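Local coordinates for aminoglycoside N(3)-acetyltransferase, AAC(3)-IVa (Escherichia coli, PDB 6MN3), which transfers an acetyl group from acetyl-CoA to the 3-amino group of 2-deoxystreptamine antibiotics, and so probably confers resistance to gentamicin, kanamycin, tobramycin, neomycin and apramycin, at residues P122-H126 with V183-N188; H149-L155 with F195-D199; A158-V164 with L231-G235; V164-V168 with A254-I259; H190-F195 with L239-P244. All coordinates share one frame; numbering follows the deposited sequence.

How the contacts relate
Contacts 2 and 3 share helix 154-161, contacts 3 and 4 share Val164, and contacts 2 and 5 share Phe195. Their centres lie between about 10 Å (contacts 2 and 5) and about 19 Å (1 and 2, 2 and 4) apart. Along the chain, 122-126, 149-155, 158-164 and 164-168 are met by 183-188, 195-199, 231-235 and 254-259, while contact 5 joins 190-195 to 239-244 within that later part. Contact 1 touches contact 4 through the two-stranded sheet 168-174/181-187. Glu159 of contact 3 reaches three others, through hydrogen bonds to Asn188 and His190 and a very short approach to Tyr166. Later parts of the chain thus gather about helix 154-161, with the zinc site of contact 5 close by.

Contact 1. Residues P122-H126 with V183-N188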
# COMPACT_ATOMS: atom_id res chain seq x y z
N PRO A 122 2.95 -7.81 -13.06
CA PRO A 122 2.90 -9.03 -12.24
C PRO A 122 1.48 -9.56 -12.08
O PRO A 122 0.56 -8.79 -11.78
CB PRO A 122 3.49 -8.58 -10.90
CG PRO A 122 3.53 -7.03 -10.96
CD PRO A 122 2.84 -6.61 -12.23
N LEU A 123 1.29 -10.86 -12.26
CA LEU A 123 -0.01 -11.50 -12.08
C LEU A 123 0.12 -12.60 -11.03
O LEU A 123 0.84 -13.58 -11.27
CB LEU A 123 -0.53 -12.08 -13.40
CG LEU A 123 -0.46 -11.19 -14.64
CD1 LEU A 123 0.77 -11.52 -15.48
CD2 LEU A 123 -1.73 -11.29 -15.48
N PRO A 124 -0.55 -12.50 -9.87
CA PRO A 124 -1.42 -11.42 -9.37
C PRO A 124 -0.69 -10.09 -9.17
O PRO A 124 0.54 -10.08 -9.17
CB PRO A 124 -1.93 -11.98 -8.03
CG PRO A 124 -1.79 -13.45 -8.16
CD PRO A 124 -0.54 -13.64 -8.95
N PRO A 125 -1.43 -8.99 -9.00
CA PRO A 125 -0.78 -7.67 -8.93
C PRO A 125 0.27 -7.54 -7.84
O PRO A 125 1.20 -6.74 -8.00
CB PRO A 125 -1.96 -6.72 -8.68
CG PRO A 125 -3.13 -7.42 -9.29
CD PRO A 125 -2.90 -8.88 -9.05
N HIS A 126 0.17 -8.30 -6.75
CA HIS A 126 1.12 -8.14 -5.65
C HIS A 126 1.96 -9.40 -5.46
O HIS A 126 2.09 -9.90 -4.34
CB HIS A 126 0.36 -7.78 -4.37
CG HIS A 126 -0.61 -6.66 -4.56
ND1 HIS A 126 -1.90 -6.69 -4.07
CD2 HIS A 126 -0.48 -5.47 -5.19
CE1 HIS A 126 -2.52 -5.57 -4.39
NE2 HIS A 126 -1.68 -4.81 -5.07
N VAL A 183 -6.06 -9.42 -20.54
CA VAL A 183 -5.17 -10.34 -19.86
C VAL A 183 -5.82 -10.70 -18.53
O VAL A 183 -5.81 -9.90 -17.59
CB VAL A 183 -3.78 -9.74 -19.63
CG1 VAL A 183 -2.85 -10.79 -19.02
CG2 VAL A 183 -3.20 -9.20 -20.92
N ASP A 184 -6.37 -11.91 -18.45
CA ASP A 184 -7.01 -12.41 -17.24
C ASP A 184 -6.04 -13.23 -16.40
O ASP A 184 -5.12 -13.87 -16.93
CB ASP A 184 -8.24 -13.26 -17.60
CG ASP A 184 -9.16 -12.56 -18.58
OD1 ASP A 184 -8.67 -12.10 -19.63
OD2 ASP A 184 -10.37 -12.45 -18.29
N TYR A 185 -6.26 -13.21 -15.09
CA TYR A 185 -5.41 -13.92 -14.14
C TYR A 185 -6.28 -14.40 -12.99
O TYR A 185 -7.49 -14.18 -12.97
CB TYR A 185 -4.27 -13.02 -13.65
CG TYR A 185 -4.73 -11.68 -13.11
CD1 TYR A 185 -4.94 -11.48 -11.76
CD2 TYR A 185 -4.97 -10.61 -13.97
CE1 TYR A 185 -5.37 -10.26 -11.27
CE2 TYR A 185 -5.40 -9.39 -13.49
CZ TYR A 185 -5.60 -9.22 -12.14
OH TYR A 185 -6.03 -8.01 -11.65
N LEU A 186 -5.65 -15.06 -12.02
CA LEU A 186 -6.34 -15.53 -10.82
C LEU A 186 -5.76 -14.77 -9.63
O LEU A 186 -4.61 -15.02 -9.22
CB LEU A 186 -6.18 -17.04 -10.65
CG LEU A 186 -6.87 -17.89 -11.73
CD1 LEU A 186 -6.61 -19.37 -11.49
CD2 LEU A 186 -8.36 -17.60 -11.78
N GLU A 187 -6.54 -13.86 -9.07
CA GLU A 187 -6.10 -12.98 -7.99
C GLU A 187 -6.71 -13.40 -6.67
O GLU A 187 -7.79 -14.00 -6.62
CB GLU A 187 -6.46 -11.53 -8.29
CG GLU A 187 -5.75 -10.51 -7.42
CD GLU A 187 -6.36 -9.12 -7.52
OE1 GLU A 187 -6.65 -8.68 -8.65
OE2 GLU A 187 -6.57 -8.49 -6.46
N ASN A 188 -6.01 -13.08 -5.58
CA ASN A 188 -6.49 -13.33 -4.23
C ASN A 188 -7.11 -12.05 -3.67
O ASN A 188 -6.55 -11.36 -2.82
CB ASN A 188 -5.35 -13.83 -3.35
CG ASN A 188 -4.09 -13.01 -3.50
OD1 ASN A 188 -3.52 -12.92 -4.59
ND2 ASN A 188 -3.66 -12.38 -2.41
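Leu123, Pro124 and Pro125 lie against Tyr185 and Glu187 at the end of strand 181-187, which pairs antiparallel with strand 168-174 as a two-stranded sheet. A loop carrying a cis peptide bond before Pro124 is thus set against side chains of a strand, and no hydrogen bond crosses between the two segments. The apolar contacts come in two groups. Leu123 reaches over with one branch: its CD2 is 3.7 Å from Val183 CG1 and 3.6 Å from Tyr185 CB, bridging two residues that project from the same side of the strand. Farther along the phenol, Pro125 CD meets Tyr185 CE1 at 3.6 Å, with the proline and tyrosine side chains crossing at about a right angle. Tyr185 CG sits between the backbone N and the carbonyl carbon (chi1 52°), which lays the ring back alongside its own strand toward Glu187. The polar part is internal to the strand: Tyr185 OH bonds Glu187 OE1 at 3.1 Å, approaching nearly in line with the C-O bond, and this would limit swinging of the ring. Asn188 ND2 is taken by Glu159 of helix 154-161, on which Pro124 also rests through Leu160. Contacts between carbon and oxygen complete the interface. Pro124 CB faces Asn188 OD1 at 3.9 Å, while Pro124 CG approaches the backbone oxygen of Leu186, with Pro124 CG and Leu186 O 3.4 Å apart.

Contact 2. Residues H149-L155 with F195-D199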
# COMPACT_ATOMS: atom_id res chain seq x y z
N HIS A 149 -5.73 -1.62 8.16
CA HIS A 149 -4.95 -2.66 7.51
C HIS A 149 -5.64 -3.23 6.27
O HIS A 149 -5.00 -3.97 5.52
CB HIS A 149 -4.64 -3.79 8.50
CG HIS A 149 -3.44 -3.52 9.35
ND1 HIS A 149 -2.15 -3.72 8.91
CD2 HIS A 149 -3.34 -3.05 10.62
CE1 HIS A 149 -1.31 -3.39 9.86
NE2 HIS A 149 -2.00 -2.98 10.91
N ASP A 150 -6.91 -2.89 6.04
CA ASP A 150 -7.57 -3.31 4.81
C ASP A 150 -6.91 -2.71 3.58
O ASP A 150 -7.11 -3.22 2.47
CB ASP A 150 -9.05 -2.94 4.86
CG ASP A 150 -9.28 -1.45 5.01
OD1 ASP A 150 -8.38 -0.76 5.54
OD2 ASP A 150 -10.35 -0.96 4.60
N ALA A 151 -6.13 -1.64 3.75
CA ALA A 151 -5.36 -1.05 2.67
C ALA A 151 -3.90 -1.47 2.69
O ALA A 151 -3.13 -1.05 1.82
CB ALA A 151 -5.45 0.48 2.72
N ASN A 152 -3.49 -2.29 3.67
CA ASN A 152 -2.12 -2.78 3.76
C ASN A 152 -1.83 -3.77 2.64
O ASN A 152 -1.98 -4.98 2.83
CB ASN A 152 -1.87 -3.42 5.13
CG ASN A 152 -0.39 -3.66 5.39
OD1 ASN A 152 0.44 -3.53 4.50
ND2 ASN A 152 -0.07 -4.01 6.63
N THR A 153 -1.42 -3.26 1.48
CA THR A 153 -1.22 -4.10 0.30
C THR A 153 -0.21 -5.21 0.56
O THR A 153 -0.32 -6.30 -0.02
CB THR A 153 -0.78 -3.22 -0.87
OG1 THR A 153 -1.84 -2.33 -1.23
CG2 THR A 153 -0.43 -4.07 -2.09
N THR A 154 0.77 -4.97 1.45
CA THR A 154 1.77 -5.98 1.75
C THR A 154 1.14 -7.28 2.25
O THR A 154 1.70 -8.36 2.06
CB THR A 154 2.78 -5.43 2.77
OG1 THR A 154 3.43 -4.28 2.22
CG2 THR A 154 3.83 -6.47 3.12
N LEU A 155 -0.04 -7.19 2.88
CA LEU A 155 -0.74 -8.40 3.31
C LEU A 155 -1.14 -9.27 2.12
O LEU A 155 -1.13 -10.50 2.23
CB LEU A 155 -1.96 -8.03 4.14
CG LEU A 155 -1.65 -7.58 5.57
CD1 LEU A 155 -2.92 -7.17 6.30
CD2 LEU A 155 -0.92 -8.69 6.32
N PHE A 195 -8.41 -8.04 7.08
CA PHE A 195 -7.03 -7.60 7.25
C PHE A 195 -6.83 -6.89 8.58
O PHE A 195 -5.69 -6.82 9.06
CB PHE A 195 -6.62 -6.67 6.10
CG PHE A 195 -6.23 -7.39 4.84
CD1 PHE A 195 -6.35 -8.77 4.74
CD2 PHE A 195 -5.74 -6.69 3.76
CE1 PHE A 195 -5.99 -9.43 3.58
CE2 PHE A 195 -5.37 -7.34 2.59
CZ PHE A 195 -5.50 -8.71 2.50
N ALA A 196 -7.90 -6.37 9.18
CA ALA A 196 -7.79 -5.68 10.46
C ALA A 196 -7.34 -6.60 11.58
O ALA A 196 -6.94 -6.11 12.65
CB ALA A 196 -9.13 -5.03 10.82
N LEU A 197 -7.40 -7.92 11.38
CA LEU A 197 -6.86 -8.85 12.37
C LEU A 197 -5.36 -8.62 12.58
O LEU A 197 -4.86 -8.79 13.70
CB LEU A 197 -7.11 -10.29 11.93
CG LEU A 197 -8.56 -10.77 11.83
CD1 LEU A 197 -8.61 -12.17 11.25
CD2 LEU A 197 -9.23 -10.72 13.19
N ALA A 198 -4.64 -8.25 11.52
CA ALA A 198 -3.21 -8.00 11.64
C ALA A 198 -2.89 -6.89 12.63
O ALA A 198 -1.79 -6.86 13.18
CB ALA A 198 -2.62 -7.67 10.27
N ASP A 199 -3.84 -5.97 12.86
CA ASP A 199 -3.60 -4.89 13.81
C ASP A 199 -3.30 -5.44 15.20
O ASP A 199 -2.31 -5.05 15.83
CB ASP A 199 -4.81 -3.96 13.85
CG ASP A 199 -4.48 -2.61 14.45
OD1 ASP A 199 -3.81 -1.81 13.78
OD2 ASP A 199 -4.89 -2.35 15.60
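Leu155 of helix 154-161 lies over one face of the ring of Phe195, in the segment that leads to helix 197-204. The evidence is a CH-pi contact: Leu155 CB stands 3.9 Å from the Phe195 ring centroid and 15° off the ring normal. Leu155 CD1 runs back toward the root of the same ring, reaching Phe195 CG at 3.6 Å, and the two side chains slide past each other in opposite directions. The same methyl, Leu155 CD1, extends to Ala198 CB at 4.0 Å, three residues on from the phenylalanine. At the ring's rim the neighbour is polar, for His149 O lies near the ring plane, 3.3 Å from Phe195 CD2. The turn that carries these groups is a 3-10 segment, 149-151, followed by an inverse gamma turn centred on Asn152. Asn152 OD1 accepts from Thr154 N in a weak capping bond, while Asn152 ND2 donates to His149 ND1 at 3.1 Å and 164°, close to the imidazole plane. That bond, with NE2 bonded to Gln208, helps set the ring's orientation. Ala198 CB stands above one imidazole face. With its CG turned away from the backbone N (chi1 -162°), Asp199 brings OD1 to the ring edge, 3.4 Å from His149 CD2. Ring and carboxylate planes are well turned from each other, and the carboxylate takes its charged partner from Arg219.

Contact 3. Residues A158-V164 with L231-G235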
# COMPACT_ATOMS: atom_id res chain seq x y z
N ALA A 158 1.66 -11.37 1.34
CA ALA A 158 1.79 -12.47 2.29
C ALA A 158 0.90 -13.65 1.90
O ALA A 158 1.30 -14.81 2.04
CB ALA A 158 1.47 -11.99 3.70
N GLU A 159 -0.31 -13.36 1.41
CA GLU A 159 -1.18 -14.43 0.93
C GLU A 159 -0.52 -15.20 -0.21
O GLU A 159 -0.59 -16.44 -0.25
CB GLU A 159 -2.52 -13.86 0.46
CG GLU A 159 -3.34 -13.18 1.53
CD GLU A 159 -4.58 -12.52 0.96
OE1 GLU A 159 -4.44 -11.70 0.03
OE2 GLU A 159 -5.69 -12.82 1.44
N LEU A 160 0.12 -14.49 -1.13
CA LEU A 160 0.73 -15.16 -2.28
C LEU A 160 1.95 -15.96 -1.87
O LEU A 160 2.19 -17.05 -2.40
CB LEU A 160 1.09 -14.12 -3.35
CG LEU A 160 -0.13 -13.60 -4.11
CD1 LEU A 160 0.25 -12.46 -5.03
CD2 LEU A 160 -0.77 -14.73 -4.90
N MET A 161 2.74 -15.45 -0.92
CA MET A 161 3.88 -16.21 -0.43
C MET A 161 3.43 -17.44 0.36
O MET A 161 4.14 -18.45 0.38
CB MET A 161 4.78 -15.32 0.42
CG MET A 161 5.58 -14.31 -0.39
SD MET A 161 6.44 -13.11 0.64
CE MET A 161 7.61 -14.17 1.49
N ALA A 162 2.27 -17.37 1.00
CA ALA A 162 1.69 -18.52 1.67
C ALA A 162 1.04 -19.50 0.71
O ALA A 162 0.52 -20.53 1.16
CB ALA A 162 0.67 -18.07 2.72
N LYS A 163 1.05 -19.21 -0.59
CA LYS A 163 0.38 -20.02 -1.61
C LYS A 163 -1.08 -20.24 -1.22
O LYS A 163 -1.56 -21.37 -1.08
CB LYS A 163 1.12 -21.34 -1.84
CG LYS A 163 2.61 -21.16 -2.12
CD LYS A 163 3.42 -22.31 -1.55
CE LYS A 163 4.47 -21.82 -0.57
NZ LYS A 163 5.11 -22.94 0.17
N VAL A 164 -1.78 -19.13 -1.04
CA VAL A 164 -3.13 -19.15 -0.47
C VAL A 164 -4.06 -19.88 -1.43
O VAL A 164 -3.88 -19.79 -2.66
CB VAL A 164 -3.61 -17.71 -0.19
CG1 VAL A 164 -4.23 -17.06 -1.43
CG2 VAL A 164 -4.55 -17.68 1.01
N LEU A 231 2.39 -14.67 7.55
CA LEU A 231 2.71 -16.02 7.12
C LEU A 231 2.50 -17.04 8.23
O LEU A 231 2.14 -18.19 7.96
CB LEU A 231 4.16 -16.08 6.61
CG LEU A 231 4.41 -15.52 5.21
CD1 LEU A 231 5.86 -15.73 4.80
CD2 LEU A 231 3.47 -16.15 4.20
N GLY A 232 2.71 -16.64 9.49
CA GLY A 232 2.43 -17.54 10.59
C GLY A 232 0.95 -17.80 10.77
O GLY A 232 0.53 -18.94 11.02
N GLN A 233 0.13 -16.76 10.64
CA GLN A 233 -1.32 -16.93 10.76
C GLN A 233 -1.88 -17.67 9.55
O GLN A 233 -2.81 -18.47 9.68
CB GLN A 233 -2.00 -15.58 10.93
CG GLN A 233 -1.61 -14.85 12.20
CD GLN A 233 -2.29 -15.42 13.44
OE1 GLN A 233 -3.23 -16.21 13.34
NE2 GLN A 233 -1.82 -15.00 14.61
N LEU A 234 -1.34 -17.40 8.36
CA LEU A 234 -1.77 -18.13 7.17
C LEU A 234 -1.32 -19.59 7.23
O LEU A 234 -2.01 -20.47 6.70
CB LEU A 234 -1.24 -17.46 5.91
CG LEU A 234 -1.90 -16.14 5.50
CD1 LEU A 234 -0.97 -15.30 4.64
CD2 LEU A 234 -3.22 -16.38 4.79
N GLY A 235 -0.17 -19.86 7.86
CA GLY A 235 0.27 -21.23 8.00
C GLY A 235 -0.62 -22.05 8.91
O GLY A 235 -0.71 -23.27 8.76
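Leu231 and Leu234, one turn apart on helix 223-236, press against the C-terminal end of helix 154-161, which closes in a Schellman motif. Lys163 has positive phi there, and Lys163 N and Val164 N bond back to Leu160 O and Glu159 O. Leu231 comes first, and its two methyls diverge onto different targets. Leu231 CD2 goes to the backbone of the last turn, 3.3 Å from Ala158 O, and rests on the methyl of the residue that this carbonyl accepts from, with Leu231 CD2 and Ala162 CB 3.7 Å apart. Leu231 CD1 meets the tip of the methionine, Met161 CE, at 4.1 Å, and there the two side chains cross at about a right angle. The next side chain in contact is Leu234. Leu234 CD1 fits beside Ala158, Glu159 and Ala162, at 3.5 Å from Ala158 O and 3.7 Å from Ala162 CB. The small alanine side chains are consistent with this close approach of both leucines to the helix backbone. Glu159 points its acid away from this interface, to Tyr166, Asn188 and His190. Glu159 also lies in a Cys-His-Glu arrangement with Cys192 and His156 whose geometry resembles a charge relay. The second branch of Leu234 reaches just past the Schellman turn, where Leu234 CD2 is 4.2 Å from Val164 CG2.

Contact 4. Residues V164-V168 with A254-I259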
# COMPACT_ATOMS: atom_id res chain seq x y z
N VAL A 164 -1.78 -19.13 -1.04
CA VAL A 164 -3.13 -19.15 -0.47
C VAL A 164 -4.06 -19.88 -1.43
O VAL A 164 -3.88 -19.79 -2.66
CB VAL A 164 -3.61 -17.71 -0.19
CG1 VAL A 164 -4.23 -17.06 -1.43
CG2 VAL A 164 -4.55 -17.68 1.01
N PRO A 165 -5.04 -20.65 -0.95
CA PRO A 165 -5.82 -21.50 -1.86
C PRO A 165 -6.80 -20.74 -2.74
O PRO A 165 -7.06 -21.18 -3.86
CB PRO A 165 -6.54 -22.47 -0.92
CG PRO A 165 -5.81 -22.39 0.38
CD PRO A 165 -5.31 -20.98 0.46
N TYR A 166 -7.37 -19.64 -2.27
CA TYR A 166 -8.41 -18.97 -3.02
C TYR A 166 -7.82 -18.11 -4.14
O TYR A 166 -6.71 -17.58 -4.03
CB TYR A 166 -9.29 -18.11 -2.11
CG TYR A 166 -8.55 -17.28 -1.09
CD1 TYR A 166 -7.93 -16.09 -1.44
CD2 TYR A 166 -8.49 -17.68 0.24
CE1 TYR A 166 -7.26 -15.33 -0.50
CE2 TYR A 166 -7.83 -16.92 1.19
CZ TYR A 166 -7.22 -15.75 0.81
OH TYR A 166 -6.55 -14.99 1.75
N GLY A 167 -8.59 -17.98 -5.22
CA GLY A 167 -8.18 -17.19 -6.37
C GLY A 167 -9.31 -16.96 -7.34
O GLY A 167 -9.71 -17.87 -8.07
N VAL A 168 -9.84 -15.74 -7.37
CA VAL A 168 -10.96 -15.39 -8.24
C VAL A 168 -10.41 -14.80 -9.54
O VAL A 168 -9.34 -14.17 -9.52
CB VAL A 168 -11.93 -14.42 -7.55
CG1 VAL A 168 -12.58 -15.10 -6.36
CG2 VAL A 168 -11.21 -13.15 -7.12
N ALA A 254 -17.04 -15.49 -2.61
CA ALA A 254 -16.57 -15.73 -3.97
C ALA A 254 -15.17 -16.35 -3.97
O ALA A 254 -14.88 -17.24 -4.78
CB ALA A 254 -16.57 -14.43 -4.77
N ALA A 255 -14.30 -15.90 -3.07
CA ALA A 255 -12.97 -16.49 -2.96
C ALA A 255 -13.05 -17.92 -2.43
O ALA A 255 -12.27 -18.78 -2.84
CB ALA A 255 -12.08 -15.63 -2.08
N ARG A 256 -13.98 -18.18 -1.51
CA ARG A 256 -14.15 -19.52 -0.98
C ARG A 256 -14.56 -20.50 -2.07
O ARG A 256 -14.14 -21.67 -2.06
CB ARG A 256 -15.18 -19.52 0.15
CG ARG A 256 -15.42 -20.87 0.79
CD ARG A 256 -14.72 -20.98 2.14
NE ARG A 256 -15.18 -19.96 3.08
CZ ARG A 256 -14.71 -19.83 4.31
NH1 ARG A 256 -13.77 -20.65 4.77
NH2 ARG A 256 -15.18 -18.87 5.10
N GLN A 257 -15.36 -20.04 -3.03
CA GLN A 257 -15.85 -20.93 -4.09
C GLN A 257 -14.71 -21.49 -4.92
O GLN A 257 -14.65 -22.69 -5.19
CB GLN A 257 -16.84 -20.18 -4.98
CG GLN A 257 -18.18 -19.87 -4.33
CD GLN A 257 -19.07 -19.01 -5.21
OE1 GLN A 257 -18.59 -18.36 -6.14
NE2 GLN A 257 -20.36 -19.01 -4.92
N SER A 258 -13.78 -20.63 -5.34
CA SER A 258 -12.66 -21.05 -6.17
C SER A 258 -11.59 -21.77 -5.36
O SER A 258 -10.40 -21.47 -5.50
CB SER A 258 -12.06 -19.86 -6.91
OG SER A 258 -12.98 -19.31 -7.83
N ILE A 259 -12.01 -22.70 -4.50
CA ILE A 259 -11.11 -23.50 -3.68
C ILE A 259 -10.18 -22.62 -2.85
O ILE A 259 -10.47 -22.30 -1.70
CB ILE A 259 -10.30 -24.48 -4.55
CG1 ILE A 259 -11.24 -25.48 -5.24
CG2 ILE A 259 -9.27 -25.21 -3.71
CD1 ILE A 259 -10.78 -25.92 -6.61
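Tyr166 and Ala255 meet at the root of the tyrosine, whereas the phenol end leads away from the helix. Tyr166 CB is 3.7 Å from Ala255 CB and 3.1 Å from Ala255 O. A chi1 of 44° tucks the ring back over its own backbone, and it passes obliquely by the alanine methyl. The ring takes Val164 CG1 over one face, 3.6 Å above the plane of Tyr166 and toward the rim. The hydroxyl is engaged beyond the interface, by Glu159 of helix 154-161. Val168, two residues on, sets its CG1 against the helix backbone: this methyl is 3.5 Å from Ala254 O and 3.7 Å from Ala255 CA. The two CG1 approaches to Ala254 CB and Ala255 CB are equally long, so the branch straddles the pair. In fold terms, the loop leaving helix 154-161 here packs on helix 250-257, the C-terminal helix that supplies Cys252 to the zinc. The loop enters strand 168-174 at once, Val168 pairing through its backbone with Glu187 of strand 181-187. Where the helix ends, Ser258 is the centre of an inverse gamma turn and has left helical geometry. Its CB points toward the loop, and Ser258 CB reaches Gly167 O at 3.3 Å. No hydrogen bond links the two segments. Pro165 stands beside Ile259, the last residue modelled, with Pro165 CB 4.0 Å from Ile259 O.

Contact 5. Residues H190-F195 with L239-P244; sequences HCCERF and LIFLHP. With ZN (zinc ion), chain D.
Arg194 and Phe241 bring their backbones to 5.0 Å, CA to CA, where the 3-10 segment 193-195 meets a type I beta turn running from Leu239 to Leu242. Arg194, bent at chi2 and chi3, folds its guanidinium back over that turn. Arg194 NH2 donates to Ile240 O at 2.7 Å, tilted 30° from the carbonyl plane, while NE adds a weak bond to the same oxygen at 3.1 Å. The arginine's CG lies over the centre of the His243 ring, 3.9 Å from its centroid, a CH-pi contact that covers one imidazole face. At its edge, His243 ND1 binds zinc at 2.2 Å, beside Cys191 SG at 2.3 Å; Cys249 and Cys252 complete the site of three cysteines and one histidine. Glu193 N donates to Cys191 SG, a backbone N-H to sulfur bond that would help hold and stabilise the zinc-bound sulfur. A water links the segments: it accepts from Arg194 N at 2.9 Å, donates to Phe241 O at 2.8 Å and also bonds His190 ND1. Leu242 CD2 sits over one face of the His190 imidazole. Phe195 presents its edge to the face of Phe241, the planes 72° apart, and Ile240 CG2 covers the opposite face. The two loops lie between neighbouring helices: Glu159 of helix 154-161 takes His190 NE2 and touches Phe241, Ile240 packs on helix 197-204, and helix 250-257, which brings in Cys252, packs against Leu242.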
# COMPACT_ATOMS: atom_id res chain seq x y z
N HIS A 190 -10.61 -10.03 -2.04
CA HIS A 190 -11.80 -10.18 -1.22
C HIS A 190 -12.16 -8.81 -0.65
O HIS A 190 -11.62 -7.78 -1.09
CB HIS A 190 -11.59 -11.23 -0.13
CG HIS A 190 -10.24 -11.17 0.51
ND1 HIS A 190 -9.98 -10.46 1.66
CD2 HIS A 190 -9.06 -11.75 0.15
CE1 HIS A 190 -8.71 -10.60 1.98
NE2 HIS A 190 -8.13 -11.37 1.08
N CYS A 191 -13.06 -8.79 0.33
CA CYS A 191 -13.47 -7.53 0.94
C CYS A 191 -12.34 -6.88 1.73
O CYS A 191 -12.44 -5.69 2.06
CB CYS A 191 -14.68 -7.75 1.85
SG CYS A 191 -14.30 -8.65 3.37
N CYS A 192 -11.29 -7.63 2.06
CA CYS A 192 -10.11 -7.16 2.78
C CYS A 192 -10.43 -6.64 4.17
O CYS A 192 -9.53 -6.11 4.85
CB CYS A 192 -9.37 -6.08 1.98
SG CYS A 192 -8.77 -6.61 0.36
N GLU A 193 -11.67 -6.77 4.63
CA GLU A 193 -12.03 -6.29 5.96
C GLU A 193 -11.30 -7.06 7.05
O GLU A 193 -10.89 -6.48 8.06
CB GLU A 193 -13.54 -6.38 6.16
CG GLU A 193 -14.33 -5.26 5.51
CD GLU A 193 -15.81 -5.56 5.44
OE1 GLU A 193 -16.23 -6.31 4.53
OE2 GLU A 193 -16.57 -5.05 6.29
N ARG A 194 -11.12 -8.37 6.85
CA ARG A 194 -10.44 -9.21 7.84
C ARG A 194 -8.95 -8.93 7.93
O ARG A 194 -8.28 -9.53 8.77
CB ARG A 194 -10.68 -10.68 7.52
CG ARG A 194 -12.15 -11.09 7.53
CD ARG A 194 -12.51 -11.80 8.82
NE ARG A 194 -11.87 -13.11 8.92
CZ ARG A 194 -12.07 -13.96 9.91
NH1 ARG A 194 -12.90 -13.66 10.90
NH2 ARG A 194 -11.43 -15.13 9.92
N PHE A 195 -8.41 -8.04 7.08
CA PHE A 195 -7.03 -7.60 7.25
C PHE A 195 -6.83 -6.89 8.58
O PHE A 195 -5.69 -6.82 9.06
CB PHE A 195 -6.62 -6.67 6.10
CG PHE A 195 -6.23 -7.39 4.84
CD1 PHE A 195 -6.35 -8.77 4.74
CD2 PHE A 195 -5.74 -6.69 3.76
CE1 PHE A 195 -5.99 -9.43 3.58
CE2 PHE A 195 -5.37 -7.34 2.59
CZ PHE A 195 -5.50 -8.71 2.50
N LEU A 239 -7.31 -19.72 5.29
CA LEU A 239 -8.48 -18.89 5.08
C LEU A 239 -8.74 -17.96 6.26
O LEU A 239 -9.90 -17.67 6.58
CB LEU A 239 -9.71 -19.76 4.79
CG LEU A 239 -9.48 -20.93 3.84
CD1 LEU A 239 -10.75 -21.75 3.67
CD2 LEU A 239 -8.97 -20.44 2.49
N ILE A 240 -7.68 -17.49 6.92
CA ILE A 240 -7.84 -16.62 8.08
C ILE A 240 -8.42 -15.27 7.68
O ILE A 240 -9.18 -14.66 8.44
CB ILE A 240 -6.49 -16.47 8.81
CG1 ILE A 240 -6.63 -15.55 10.03
CG2 ILE A 240 -5.42 -15.94 7.87
CD1 ILE A 240 -7.29 -16.20 11.22
N PHE A 241 -8.10 -14.79 6.48
CA PHE A 241 -8.56 -13.50 6.00
C PHE A 241 -9.94 -13.57 5.34
O PHE A 241 -10.43 -12.54 4.87
CB PHE A 241 -7.55 -12.92 5.00
CG PHE A 241 -6.24 -12.53 5.62
CD1 PHE A 241 -6.20 -11.95 6.88
CD2 PHE A 241 -5.05 -12.73 4.94
CE1 PHE A 241 -4.99 -11.58 7.45
CE2 PHE A 241 -3.84 -12.37 5.50
CZ PHE A 241 -3.81 -11.79 6.76
N LEU A 242 -10.57 -14.74 5.30
CA LEU A 242 -11.86 -14.91 4.65
C LEU A 242 -12.98 -14.82 5.68
O LEU A 242 -12.93 -15.49 6.72
CB LEU A 242 -11.93 -16.26 3.93
CG LEU A 242 -11.07 -16.44 2.67
CD1 LEU A 242 -11.58 -17.62 1.87
CD2 LEU A 242 -11.06 -15.17 1.83
N HIS A 243 -13.97 -13.99 5.39
CA HIS A 243 -15.16 -13.95 6.22
C HIS A 243 -15.82 -15.32 6.24
O HIS A 243 -15.90 -15.98 5.20
CB HIS A 243 -16.15 -12.90 5.71
CG HIS A 243 -16.02 -11.56 6.36
ND1 HIS A 243 -15.43 -10.48 5.74
CD2 HIS A 243 -16.41 -11.13 7.59
CE1 HIS A 243 -15.46 -9.44 6.56
NE2 HIS A 243 -16.05 -9.81 7.68
N PRO A 244 -16.31 -15.79 7.39
CA PRO A 244 -17.03 -17.05 7.41
C PRO A 244 -18.33 -16.92 6.63
O PRO A 244 -18.86 -15.80 6.46
CB PRO A 244 -17.29 -17.29 8.90
CG PRO A 244 -17.21 -15.95 9.53
CD PRO A 244 -16.18 -15.19 8.73
ZN ZN D . -15.52 -10.64 3.57
O HOH W 1 -11.35 -9.89 4.45